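Local coordinates for protein Serpin48 (Tenebrio molitor, PDB 3OZQ) that acts as a highly specific serpin in insect innate immunity, inhibiting the protease SPE, at residues A14-T19 with K363-F368; C214-A219 with E247-R252; T233-N238 with I357-V362. All coordinates share one frame; numbering follows the deposited sequence.

Interaction 1: A14-T19 with K363-F368; sequences AVNSFT and KGMILF
N16 joins helix 14-19 to the turn and strand of 363-368 through its side-chain amide, which reads two backbone positions at once. Its CB points neither at the strand nor away from it, and CG is turned beside the backbone N of its own residue (chi1 -63°), which swings the amide across. N16 CG stands 3.8 Å from G364 O. The two tips then divide the work: N16 OD1 accepts the N-H of I366 at 3.1 Å (N-H...O 166°), the donor lying somewhat out of the plane of the asparagine carbonyl, while ND2 donates to G364 O at 3.0 Å, in the plane of that carbonyl. Bonding the C=O and N-H that flank M365, the amide resembles the edge of a parallel strand, and with both tips bonded its flip is settled. G364 sits in the tight turn leading into strand 365-372, at a positive phi that by itself favours glycine.

Van der Waals packing and one water complete the interface. V15 CG1 lies 3.6 Å from I366 O and 4.1 Å from M365 CG, and T19 CG2 meets I366 CG2 at 3.8 Å. A water donates to both T19 OG1 and I366 O, while the threonine hydroxyl gives its own proton to V15 O.

The helix thus lies on the C-terminal hairpin (356-362 with 365-372) of serpin sheet B. Around it, F39 of helix 38-50 takes both V15 and M365, I366 rests on Y359 and K361 of strand 356-362, and F18 reaches P38 and helix 279-286.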
loop_
_atom_site.group_PDB
_atom_site.type_symbol
_atom_site.label_atom_id
_atom_site.label_comp_id
_atom_site.label_asym_id
_atom_site.label_seq_id
_atom_site.Cartn_x
_atom_site.Cartn_y
_atom_site.Cartn_z
ATOM N N ALA A 14 11.266 -9.316 0.408
ATOM C CA ALA A 14 10.132 -10.068 -0.131
ATOM C C ALA A 14 8.959 -9.156 -0.483
ATOM O O ALA A 14 8.249 -9.392 -1.458
ATOM C CB ALA A 14 9.689 -11.161 0.846
ATOM N N VAL A 15 8.768 -8.115 0.317
ATOM C CA VAL A 15 7.731 -7.126 0.069
ATOM C C VAL A 15 7.994 -6.397 -1.248
ATOM O O VAL A 15 7.082 -6.194 -2.062
ATOM C CB VAL A 15 7.692 -6.099 1.205
ATOM C CG1 VAL A 15 6.742 -4.950 0.862
ATOM C CG2 VAL A 15 7.303 -6.779 2.526
ATOM N N ASN A 16 9.249 -6.010 -1.452
ATOM C CA ASN A 16 9.627 -5.246 -2.632
ATOM C C ASN A 16 9.410 -6.021 -3.916
ATOM O O ASN A 16 9.052 -5.441 -4.934
ATOM C CB ASN A 16 11.071 -4.740 -2.535
ATOM C CG ASN A 16 11.263 -3.780 -1.384
ATOM O OD1 ASN A 16 10.295 -3.348 -0.762
ATOM N ND2 ASN A 16 12.509 -3.443 -1.089
ATOM N N SER A 17 9.614 -7.333 -3.875
ATOM C CA SER A 17 9.356 -8.143 -5.058
ATOM C C SER A 17 7.860 -8.454 -5.190
ATOM O O SER A 17 7.349 -8.649 -6.297
ATOM C CB SER A 17 10.190 -9.426 -5.031
ATOM O OG SER A 17 10.131 -10.055 -3.762
ATOM N N PHE A 18 7.168 -8.485 -4.056
ATOM C CA PHE A 18 5.718 -8.678 -4.015
ATOM C C PHE A 18 5.022 -7.481 -4.653
ATOM O O PHE A 18 3.983 -7.614 -5.304
ATOM C CB PHE A 18 5.281 -8.836 -2.551
ATOM C CG PHE A 18 3.836 -9.219 -2.361
ATOM C CD1 PHE A 18 3.306 -10.339 -2.978
ATOM C CD2 PHE A 18 3.019 -8.480 -1.507
ATOM C CE1 PHE A 18 1.972 -10.703 -2.772
ATOM C CE2 PHE A 18 1.696 -8.838 -1.287
ATOM C CZ PHE A 18 1.163 -9.954 -1.924
ATOM N N THR A 19 5.628 -6.311 -4.478
ATOM C CA THR A 19 5.008 -5.044 -4.867
ATOM C C THR A 19 4.631 -4.948 -6.348
ATOM O O THR A 19 3.476 -4.645 -6.674
ATOM C CB THR A 19 5.853 -3.854 -4.413
ATOM O OG1 THR A 19 5.883 -3.827 -2.979
ATOM C CG2 THR A 19 5.269 -2.540 -4.936
ATOM N N LYS A 363 12.962 3.037 4.880
ATOM C CA LYS A 363 14.094 2.189 5.224
ATOM C C LYS A 363 14.264 1.073 4.201
ATOM O O LYS A 363 14.389 -0.109 4.558
ATOM C CB LYS A 363 13.909 1.631 6.641
ATOM C CG LYS A 363 13.458 2.716 7.614
ATOM C CD LYS A 363 13.518 2.287 9.069
ATOM C CE LYS A 363 13.179 3.468 9.982
ATOM N NZ LYS A 363 13.330 3.149 11.435
ATOM N N GLY A 364 14.252 1.458 2.927
ATOM C CA GLY A 364 14.446 0.530 1.823
ATOM C C GLY A 364 13.217 -0.313 1.506
ATOM O O GLY A 364 13.188 -1.050 0.520
ATOM N N MET A 365 12.187 -0.208 2.330
ATOM C CA MET A 365 10.987 -0.993 2.064
ATOM C C MET A 365 9.843 -0.181 1.451
ATOM O O MET A 365 9.437 0.850 1.992
ATOM C CB MET A 365 10.506 -1.679 3.327
ATOM C CG MET A 365 9.457 -2.740 3.056
ATOM S SD MET A 365 8.938 -3.497 4.583
ATOM C CE MET A 365 8.199 -2.108 5.425
ATOM N N ILE A 366 9.329 -0.663 0.325
ATOM C CA ILE A 366 8.151 -0.064 -0.304
ATOM C C ILE A 366 6.882 -0.254 0.538
ATOM O O ILE A 366 6.490 -1.376 0.846
ATOM C CB ILE A 366 7.933 -0.623 -1.717
ATOM C CG1 ILE A 366 9.132 -0.274 -2.601
ATOM C CG2 ILE A 366 6.631 -0.056 -2.338
ATOM C CD1 ILE A 366 9.059 -0.845 -3.997
ATOM N N LEU A 367 6.251 0.858 0.905
ATOM C CA LEU A 367 5.032 0.870 1.704
ATOM C C LEU A 367 3.756 1.041 0.868
ATOM O O LEU A 367 2.722 0.446 1.161
ATOM C CB LEU A 367 5.100 1.993 2.737
ATOM C CG LEU A 367 5.510 1.578 4.147
ATOM C CD1 LEU A 367 6.877 0.904 4.129
ATOM C CD2 LEU A 367 5.471 2.754 5.109
ATOM N N PHE A 368 3.845 1.876 -0.158
ATOM C CA PHE A 368 2.722 2.181 -1.035
ATOM C C PHE A 368 3.247 2.293 -2.454
ATOM O O PHE A 368 4.380 2.708 -2.664
ATOM C CB PHE A 368 2.110 3.534 -0.678
ATOM C CG PHE A 368 1.208 3.513 0.523
ATOM C CD1 PHE A 368 -0.113 3.107 0.405
ATOM C CD2 PHE A 368 1.666 3.940 1.758
ATOM C CE1 PHE A 368 -0.965 3.115 1.500
ATOM C CE2 PHE A 368 0.818 3.945 2.868
ATOM C CZ PHE A 368 -0.500 3.537 2.730
HETATM O O HOH W 1 4.654 -2.590 -0.629
#

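Interaction 2: C214-A219 with E247-R252; sequences CHHLDA and ESKIKR
L217 projects from a beta-hairpin turn, closed by a G1 beta bulge in which D218 and A219 both face C214, and its two methyls supply the close-packed half of this contact with 247-252. L217 CD1 rests 3.9 Å from R252 CB. L217 CD2 settles on the aliphatic part of K249, 3.9 Å from its CD, the two chains sliding past each other in opposite directions. L246 of helix 243-248 also touches L217, so the leucine is buried where the hairpin meets the short helical turns.

The outer half faces solvent: H216 is exposed and R252 partly so, and their polar groups meet without bonding. H216 has CG anti to its amide nitrogen (chi1 171°), which carries the ring out to R252. There the ring comes edge on: H216 CE1 sits over one face of the guanidinium, 3.5 Å from R252 NH1, with the two planes almost perpendicular at 89°. R252 CG lies in the imidazole plane at that same edge, 3.9 Å from H216 ND1. An alanine in place of R252 would keep CB against L217, but the H216 ring would probably lose the guanidinium at its edge and be freer to turn.

K249 serves the leucine with its methylenes, whereas its amine looks to its own side of the contact: a bend at the last torsion (chi4 53°) folds NZ back to a hydrogen bond with S245 O.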
loop_
_atom_site.group_PDB
_atom_site.type_symbol
_atom_site.label_atom_id
_atom_site.label_comp_id
_atom_site.label_asym_id
_atom_site.label_seq_id
_atom_site.Cartn_x
_atom_site.Cartn_y
_atom_site.Cartn_z
ATOM N N CYS A 214 17.284 6.001 -16.195
ATOM C CA CYS A 214 17.284 4.595 -16.581
ATOM C C CYS A 214 17.155 4.472 -18.087
ATOM O O CYS A 214 16.116 4.799 -18.660
ATOM C CB CYS A 214 16.156 3.814 -15.886
ATOM S SG CYS A 214 16.306 1.998 -16.057
ATOM N N HIS A 215 18.214 3.986 -18.722
ATOM C CA HIS A 215 18.268 3.925 -20.179
ATOM C C HIS A 215 17.465 2.766 -20.771
ATOM O O HIS A 215 16.839 2.918 -21.821
ATOM C CB HIS A 215 19.724 3.920 -20.667
ATOM C CG HIS A 215 20.464 5.189 -20.358
ATOM N ND1 HIS A 215 21.450 5.263 -19.397
ATOM C CD2 HIS A 215 20.349 6.438 -20.874
ATOM C CE1 HIS A 215 21.914 6.500 -19.338
ATOM N NE2 HIS A 215 21.263 7.232 -20.224
ATOM N N HIS A 216 17.472 1.622 -20.095
ATOM C CA HIS A 216 16.637 0.499 -20.508
ATOM C C HIS A 216 15.154 0.869 -20.457
ATOM O O HIS A 216 14.371 0.466 -21.319
ATOM C CB HIS A 216 16.906 -0.726 -19.632
ATOM C CG HIS A 216 15.941 -1.850 -19.855
ATOM N ND1 HIS A 216 15.206 -2.415 -18.833
ATOM C CD2 HIS A 216 15.581 -2.507 -20.984
ATOM C CE1 HIS A 216 14.442 -3.377 -19.322
ATOM N NE2 HIS A 216 14.648 -3.449 -20.625
ATOM N N LEU A 217 14.775 1.649 -19.453
ATOM C CA LEU A 217 13.372 2.014 -19.275
ATOM C C LEU A 217 12.954 3.247 -20.048
ATOM O O LEU A 217 11.759 3.517 -20.172
ATOM C CB LEU A 217 13.054 2.213 -17.793
ATOM C CG LEU A 217 12.897 0.878 -17.068
ATOM C CD1 LEU A 217 12.826 1.066 -15.557
ATOM C CD2 LEU A 217 11.673 0.141 -17.614
ATOM N N ASP A 218 13.935 3.983 -20.566
ATOM C CA ASP A 218 13.689 5.292 -21.161
ATOM C C ASP A 218 12.813 6.124 -20.233
ATOM O O ASP A 218 11.749 6.614 -20.618
ATOM C CB ASP A 218 13.063 5.183 -22.556
ATOM C CG ASP A 218 13.085 6.517 -23.314
ATOM O OD1 ASP A 218 13.897 7.398 -22.952
ATOM O OD2 ASP A 218 12.288 6.693 -24.265
ATOM N N ALA A 219 13.277 6.278 -19.003
ATOM C CA ALA A 219 12.549 7.052 -18.017
ATOM C C ALA A 219 13.537 7.715 -17.074
ATOM O O ALA A 219 14.725 7.411 -17.083
ATOM C CB ALA A 219 11.592 6.151 -17.245
ATOM N N GLU A 247 4.855 -0.265 -17.587
ATOM C CA GLU A 247 4.038 -1.259 -16.910
ATOM C C GLU A 247 4.222 -2.637 -17.528
ATOM O O GLU A 247 4.008 -3.654 -16.875
ATOM C CB GLU A 247 2.574 -0.830 -16.919
ATOM C CG GLU A 247 2.363 0.469 -16.169
ATOM C CD GLU A 247 0.924 0.935 -16.166
ATOM O OE1 GLU A 247 0.194 0.677 -17.147
ATOM O OE2 GLU A 247 0.525 1.571 -15.166
ATOM N N SER A 248 4.638 -2.666 -18.785
ATOM C CA SER A 248 4.983 -3.928 -19.415
ATOM C C SER A 248 6.309 -4.395 -18.838
ATOM O O SER A 248 6.626 -5.589 -18.872
ATOM C CB SER A 248 5.063 -3.778 -20.932
ATOM O OG SER A 248 3.781 -3.500 -21.475
ATOM N N LYS A 249 7.062 -3.448 -18.285
ATOM C CA LYS A 249 8.314 -3.749 -17.588
ATOM C C LYS A 249 8.245 -3.356 -16.107
ATOM O O LYS A 249 9.230 -2.875 -15.532
ATOM C CB LYS A 249 9.485 -3.024 -18.261
ATOM C CG LYS A 249 9.574 -3.264 -19.758
ATOM C CD LYS A 249 10.412 -2.206 -20.454
ATOM C CE LYS A 249 10.138 -2.221 -21.955
ATOM N NZ LYS A 249 8.672 -2.119 -22.238
ATOM N N ILE A 250 7.086 -3.589 -15.491
ATOM C CA ILE A 250 6.809 -3.113 -14.137
ATOM C C ILE A 250 7.846 -3.537 -13.102
ATOM O O ILE A 250 8.105 -2.827 -12.125
ATOM C CB ILE A 250 5.417 -3.570 -13.661
ATOM C CG1 ILE A 250 5.003 -2.762 -12.433
ATOM C CG2 ILE A 250 5.405 -5.072 -13.388
ATOM C CD1 ILE A 250 5.027 -1.261 -12.669
ATOM N N LYS A 251 8.437 -4.702 -13.320
ATOM C CA LYS A 251 9.441 -5.244 -12.415
ATOM C C LYS A 251 10.642 -4.301 -12.325
ATOM O O LYS A 251 11.102 -3.942 -11.237
ATOM C CB LYS A 251 9.899 -6.619 -12.913
ATOM C CG LYS A 251 8.773 -7.543 -13.407
ATOM C CD LYS A 251 8.020 -6.988 -14.637
ATOM C CE LYS A 251 8.879 -6.968 -15.891
ATOM N NZ LYS A 251 9.965 -5.942 -15.832
ATOM N N ARG A 252 11.148 -3.898 -13.482
ATOM C CA ARG A 252 12.310 -3.020 -13.535
ATOM C C ARG A 252 12.037 -1.685 -12.841
ATOM O O ARG A 252 12.914 -1.121 -12.193
ATOM C CB ARG A 252 12.747 -2.787 -14.983
ATOM C CG ARG A 252 13.598 -3.904 -15.573
ATOM C CD ARG A 252 12.868 -5.239 -15.554
ATOM N NE ARG A 252 13.611 -6.281 -16.260
ATOM C CZ ARG A 252 13.392 -6.628 -17.527
ATOM N NH1 ARG A 252 12.447 -6.017 -18.230
ATOM N NH2 ARG A 252 14.117 -7.587 -18.090
#

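Interaction 3: T233-N238 with I357-V362; sequences TIVLSN and IFYIKV
T233 and Y359 form an antiparallel hydrogen-bonded pair between 231-237 and 356-362, adjacent strands of serpin sheet B, and their side chains lie side by side on one face. T233 CB stands 3.7 Å from the centroid of the Y359 ring, a CH-pi contact over the face, and T233 CG2 reaches Y359 CZ at 3.5 Å. The ring is placed there by a CG held between its backbone N and carbonyl carbon (chi1 64°). Beside it V235 CB packs 4.2 Å from I357 CB. On the other face I234 CD1 touches F358 CB at 3.9 Å.

The backbone sets this register: T233 N to Y359 O is 2.8 Å and nearly straight (177°), V235 N to I357 O matches it, and the return bonds complete both pairs. Farther out, I366, A369 and F254 pack against Y359, F271 meets F358, and L222 continues the sheet beyond I234.

One water hydrogen-bonds T233 OG1 and donates to Y359 O; another links that hydroxyl with Y359 OH and accepts from K361 NZ. The threonine thus offers carbon to the ring and oxygen to two bound waters, consistent with burying a polar residue without forfeiting its hydrogen bonds.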
loop_
_atom_site.group_PDB
_atom_site.type_symbol
_atom_site.label_atom_id
_atom_site.label_comp_id
_atom_site.label_asym_id
_atom_site.label_seq_id
_atom_site.Cartn_x
_atom_site.Cartn_y
_atom_site.Cartn_z
ATOM N N THR A 233 9.088 8.232 -4.408
ATOM C CA THR A 233 9.820 8.084 -5.661
ATOM C C THR A 233 8.869 8.153 -6.861
ATOM O O THR A 233 7.906 7.386 -6.932
ATOM C CB THR A 233 10.579 6.728 -5.716
ATOM O OG1 THR A 233 11.619 6.696 -4.723
ATOM C CG2 THR A 233 11.187 6.498 -7.092
ATOM N N ILE A 234 9.151 9.070 -7.794
ATOM C CA ILE A 234 8.391 9.182 -9.039
ATOM C C ILE A 234 9.176 8.495 -10.143
ATOM O O ILE A 234 10.382 8.698 -10.263
ATOM C CB ILE A 234 8.202 10.670 -9.461
ATOM C CG1 ILE A 234 7.705 11.513 -8.284
ATOM C CG2 ILE A 234 7.295 10.790 -10.676
ATOM C CD1 ILE A 234 6.433 11.007 -7.689
ATOM N N VAL A 235 8.501 7.674 -10.932
ATOM C CA VAL A 235 9.092 7.083 -12.120
ATOM C C VAL A 235 8.411 7.700 -13.334
ATOM O O VAL A 235 7.232 7.452 -13.599
ATOM C CB VAL A 235 8.946 5.553 -12.157
ATOM C CG1 VAL A 235 9.637 4.991 -13.395
ATOM C CG2 VAL A 235 9.524 4.927 -10.888
ATOM N N LEU A 236 9.175 8.517 -14.058
ATOM C CA LEU A 236 8.652 9.361 -15.119
ATOM C C LEU A 236 9.191 8.941 -16.481
ATOM O O LEU A 236 10.379 9.063 -16.737
ATOM C CB LEU A 236 9.062 10.798 -14.837
ATOM C CG LEU A 236 8.551 11.866 -15.793
ATOM C CD1 LEU A 236 7.023 11.901 -15.761
ATOM C CD2 LEU A 236 9.146 13.224 -15.428
ATOM N N SER A 237 8.324 8.436 -17.353
ATOM C CA SER A 237 8.778 8.054 -18.683
ATOM C C SER A 237 9.221 9.284 -19.474
ATOM O O SER A 237 8.657 10.376 -19.326
ATOM C CB SER A 237 7.706 7.277 -19.440
ATOM O OG SER A 237 6.555 8.068 -19.686
ATOM N N ASN A 238 10.247 9.104 -20.301
ATOM C CA ASN A 238 10.770 10.203 -21.112
ATOM C C ASN A 238 9.762 10.680 -22.147
ATOM O O ASN A 238 9.733 11.855 -22.499
ATOM C CB ASN A 238 12.103 9.822 -21.769
ATOM C CG ASN A 238 13.274 9.923 -20.806
ATOM O OD1 ASN A 238 13.307 10.805 -19.941
ATOM N ND2 ASN A 238 14.243 9.017 -20.945
ATOM N N ILE A 357 4.299 6.612 -12.396
ATOM C CA ILE A 357 4.212 5.686 -11.278
ATOM C C ILE A 357 4.897 6.357 -10.091
ATOM O O ILE A 357 5.834 7.125 -10.275
ATOM C CB ILE A 357 4.946 4.371 -11.629
ATOM C CG1 ILE A 357 4.216 3.628 -12.749
ATOM C CG2 ILE A 357 5.152 3.486 -10.400
ATOM C CD1 ILE A 357 4.966 2.392 -13.238
ATOM N N PHE A 358 4.428 6.082 -8.878
ATOM C CA PHE A 358 5.091 6.565 -7.674
ATOM C C PHE A 358 5.085 5.480 -6.607
ATOM O O PHE A 358 4.285 4.545 -6.658
ATOM C CB PHE A 358 4.390 7.793 -7.110
ATOM C CG PHE A 358 2.996 7.518 -6.661
ATOM C CD1 PHE A 358 2.743 7.008 -5.395
ATOM C CD2 PHE A 358 1.930 7.723 -7.520
ATOM C CE1 PHE A 358 1.445 6.737 -4.982
ATOM C CE2 PHE A 358 0.643 7.458 -7.114
ATOM C CZ PHE A 358 0.396 6.948 -5.843
ATOM N N TYR A 359 5.976 5.613 -5.633
ATOM C CA TYR A 359 5.964 4.698 -4.510
ATOM C C TYR A 359 6.639 5.302 -3.300
ATOM O O TYR A 359 7.585 6.077 -3.424
ATOM C CB TYR A 359 6.551 3.319 -4.874
ATOM C CG TYR A 359 8.023 3.288 -5.267
ATOM C CD1 TYR A 359 8.403 3.220 -6.604
ATOM C CD2 TYR A 359 9.024 3.267 -4.300
ATOM C CE1 TYR A 359 9.740 3.166 -6.972
ATOM C CE2 TYR A 359 10.375 3.222 -4.661
ATOM C CZ TYR A 359 10.715 3.168 -6.000
ATOM O OH TYR A 359 12.035 3.109 -6.375
ATOM N N ILE A 360 6.122 4.952 -2.128
ATOM C CA ILE A 360 6.656 5.448 -0.876
ATOM C C ILE A 360 7.512 4.344 -0.251
ATOM O O ILE A 360 7.061 3.196 -0.131
ATOM C CB ILE A 360 5.518 5.832 0.090
ATOM C CG1 ILE A 360 4.784 7.086 -0.410
ATOM C CG2 ILE A 360 6.053 6.100 1.482
ATOM C CD1 ILE A 360 3.784 7.590 0.567
ATOM N N LYS A 361 8.741 4.688 0.128
ATOM C CA LYS A 361 9.648 3.744 0.794
ATOM C C LYS A 361 9.955 4.203 2.194
ATOM O O LYS A 361 10.075 5.401 2.454
ATOM C CB LYS A 361 10.989 3.621 0.076
ATOM C CG LYS A 361 11.037 2.721 -1.132
ATOM C CD LYS A 361 12.494 2.527 -1.604
ATOM C CE LYS A 361 13.155 3.864 -1.948
ATOM N NZ LYS A 361 14.562 3.725 -2.463
ATOM N N VAL A 362 10.101 3.242 3.098
ATOM C CA VAL A 362 10.636 3.529 4.413
ATOM C C VAL A 362 11.746 2.528 4.706
ATOM O O VAL A 362 11.512 1.319 4.739
ATOM C CB VAL A 362 9.561 3.465 5.500
ATOM C CG1 VAL A 362 10.208 3.518 6.877
ATOM C CG2 VAL A 362 8.559 4.603 5.323
HETATM O O HOH W 2 10.447 6.093 -2.372
HETATM O O HOH W 3 13.802 5.048 -5.121
#

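Interactions 1 and 3 use the two neighbouring strands of one hairpin, 365-372 and 356-362; their centres are 13 Å apart and their backbones join directly: L367 N approaches I360 O at 2.7 Å, where L367 and F368 form a classic bulge opposite I360. Interaction 2 stands about 12 Å, centre to centre, from interaction 3, and D218 OD1 binds N238 ND2 at 2.6 Å between them. Interactions 1 and 2 do not touch, their nearest atoms being about 6 Å apart, and are linked through interaction 3. As a worked example of serpin architecture, the three tie a helix to a strand, a hairpin turn to two short helices, and one strand to the next; none includes a bound ligand.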